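Carbonic anhydrase (Trichomonas vaginalis, PDB 6Y04) probably catalyses the reversible hydration of carbon dioxide to hydrogencarbonate as a zinc-dependent carbonic anhydrase of the beta class. Local coordinates at residues R30-V35 with G55-I60. Numbering follows the deposited sequence.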
loop_
_atom_site.group_PDB
_atom_site.type_symbol
_atom_site.label_atom_id
_atom_site.label_comp_id
_atom_site.label_asym_id
_atom_site.label_seq_id
_atom_site.Cartn_x
_atom_site.Cartn_y
_atom_site.Cartn_z
ATOM N N ARG A 30 -12.044 12.868 -5.759
ATOM C CA ARG A 30 -11.336 14.109 -5.482
ATOM C C ARG A 30 -10.027 14.163 -6.270
ATOM O O ARG A 30 -9.264 15.121 -6.139
ATOM C CB ARG A 30 -11.106 14.287 -3.981
ATOM C CG ARG A 30 -12.338 14.766 -3.229
ATOM C CD ARG A 30 -12.097 14.714 -1.741
ATOM N NE ARG A 30 -11.024 15.588 -1.288
ATOM C CZ ARG A 30 -10.563 15.619 -0.042
ATOM N NH1 ARG A 30 -11.087 14.839 0.892
ATOM N NH2 ARG A 30 -9.582 16.444 0.273
ATOM N N HIS A 31 -9.784 13.123 -7.081
ATOM C CA HIS A 31 -8.686 13.077 -8.035
ATOM C C HIS A 31 -7.342 13.153 -7.316
ATOM O O HIS A 31 -6.416 13.805 -7.797
ATOM C CB HIS A 31 -8.821 14.186 -9.087
ATOM C CG HIS A 31 -10.188 14.337 -9.664
ATOM N ND1 HIS A 31 -10.730 13.414 -10.546
ATOM C CD2 HIS A 31 -11.117 15.300 -9.490
ATOM C CE1 HIS A 31 -11.951 13.788 -10.864
ATOM N NE2 HIS A 31 -12.202 14.957 -10.250
ATOM N N ILE A 32 -7.240 12.472 -6.167
ATOM C CA ILE A 32 -6.026 12.528 -5.366
ATOM C C ILE A 32 -5.556 11.115 -5.021
ATOM O O ILE A 32 -6.357 10.193 -4.860
ATOM C CB ILE A 32 -6.212 13.411 -4.114
ATOM C CG1 ILE A 32 -7.307 12.877 -3.186
ATOM C CG2 ILE A 32 -6.454 14.863 -4.507
ATOM C CD1 ILE A 32 -7.418 13.619 -1.871
ATOM N N ALA A 33 -4.235 10.962 -4.943
ATOM C CA ALA A 33 -3.608 9.739 -4.479
ATOM C C ALA A 33 -2.872 10.030 -3.172
ATOM O O ALA A 33 -2.149 11.025 -3.078
ATOM C CB ALA A 33 -2.659 9.225 -5.539
ATOM N N ILE A 34 -3.063 9.153 -2.174
ATOM C CA ILE A 34 -2.316 9.191 -0.923
ATOM C C ILE A 34 -1.325 8.028 -0.905
ATOM O O ILE A 34 -1.724 6.884 -1.118
ATOM C CB ILE A 34 -3.251 9.122 0.302
ATOM C CG1 ILE A 34 -4.480 10.032 0.181
ATOM C CG2 ILE A 34 -2.482 9.355 1.596
ATOM C CD1 ILE A 34 -4.192 11.526 0.174
ATOM N N VAL A 35 -0.045 8.335 -0.630
ATOM C CA VAL A 35 0.962 7.319 -0.345
ATOM C C VAL A 35 1.333 7.394 1.133
ATOM O O VAL A 35 1.807 8.424 1.604
ATOM C CB VAL A 35 2.205 7.444 -1.256
ATOM C CG1 VAL A 35 3.251 6.380 -0.943
ATOM C CG2 VAL A 35 1.834 7.407 -2.737
ATOM N N GLY A 55 -14.038 6.350 -1.605
ATOM C CA GLY A 55 -14.408 6.717 -2.964
ATOM C C GLY A 55 -13.797 8.035 -3.443
ATOM O O GLY A 55 -14.013 8.430 -4.584
ATOM N N GLU A 56 -12.985 8.678 -2.595
ATOM C CA GLU A 56 -12.462 10.011 -2.879
ATOM C C GLU A 56 -11.014 9.965 -3.371
ATOM O O GLU A 56 -10.608 10.820 -4.148
ATOM C CB GLU A 56 -12.556 10.911 -1.646
ATOM C CG GLU A 56 -13.971 11.235 -1.216
ATOM C CD GLU A 56 -14.037 12.319 -0.153
ATOM O OE1 GLU A 56 -13.071 12.453 0.651
ATOM O OE2 GLU A 56 -15.045 13.044 -0.136
ATOM N N ALA A 57 -10.228 8.988 -2.905
ATOM C CA ALA A 57 -8.806 8.917 -3.209
ATOM C C ALA A 57 -8.383 7.467 -3.426
ATOM O O ALA A 57 -9.026 6.551 -2.934
ATOM C CB ALA A 57 -8.008 9.523 -2.080
ATOM N N THR A 58 -7.282 7.269 -4.155
ATOM C CA THR A 58 -6.550 6.015 -4.062
ATOM C C THR A 58 -5.569 6.135 -2.901
ATOM O O THR A 58 -5.024 7.214 -2.654
ATOM C CB THR A 58 -5.842 5.662 -5.379
ATOM O OG1 THR A 58 -5.036 6.776 -5.761
ATOM C CG2 THR A 58 -6.803 5.316 -6.495
ATOM N N VAL A 59 -5.365 5.015 -2.195
ATOM C CA VAL A 59 -4.434 4.952 -1.084
ATOM C C VAL A 59 -3.441 3.824 -1.349
ATOM O O VAL A 59 -3.840 2.686 -1.572
ATOM C CB VAL A 59 -5.161 4.779 0.269
ATOM C CG1 VAL A 59 -4.180 4.699 1.435
ATOM C CG2 VAL A 59 -6.197 5.873 0.504
ATOM N N ILE A 60 -2.149 4.173 -1.327
ATOM C CA ILE A 60 -1.040 3.276 -1.618
ATOM C C ILE A 60 -0.230 3.190 -0.330
ATOM O O ILE A 60 0.081 4.224 0.246
ATOM C CB ILE A 60 -0.212 3.864 -2.784
ATOM C CG1 ILE A 60 -1.066 4.031 -4.045
ATOM C CG2 ILE A 60 1.052 3.056 -3.052
ATOM C CD1 ILE A 60 -0.735 5.244 -4.884
#
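Arg30 and Glu56 meet at one edge of a contact between two parallel strands, and the arginine, followed outward, illustrates how a side chain can add a polar contact beside a strand pairing. Its backbone N donates to Glu56 O at 3.0 Å, and CB rests near that same carbonyl oxygen. CG and then CD pass along Glu56 CB, with CD also close to the carboxylate, 3.4 Å from OE1. The chain bends at chi3 (63°), carrying NE toward the Ile32 side; NE bonds Gln3 OE1 of the second subunit, and NH1 forms a salt bridge with Glu56 OE1 at 3.1 Å. The oxygen lies in the guanidinium plane, yet the nitrogen stands above the carboxylate, the two planes being 89° apart; the salt bridge runs through one hydrogen bond, NH1 to OE1, and OE1 also accepts from Lys53 N. Ile32 CD1 sits on one guanidinium face, offset toward the rim.

Beyond this polar contact the backbones take over. Ile34 is bonded through both its N and its O: the N donates to Thr58 O at 2.8 Å, almost straight at 175°, and the O accepts from Ile60 N. Ile32 CG1 packs on Ala57 CB at 3.6 Å, whereas on the other face Val35 CG2 touches Ile60 CD1 at 4.0 Å, both side chains also touching Leu79 of helix 74-85. On that same face Thr58 OG1 lies against Ala33 CB and hydrogen-bonds Ser82. Strand 32-36 continues to Cys37, a zinc ligand, and the pairing belongs to the parallel, 2-1-3-4-ordered part of the sheet characteristic of beta-class carbonic anhydrases.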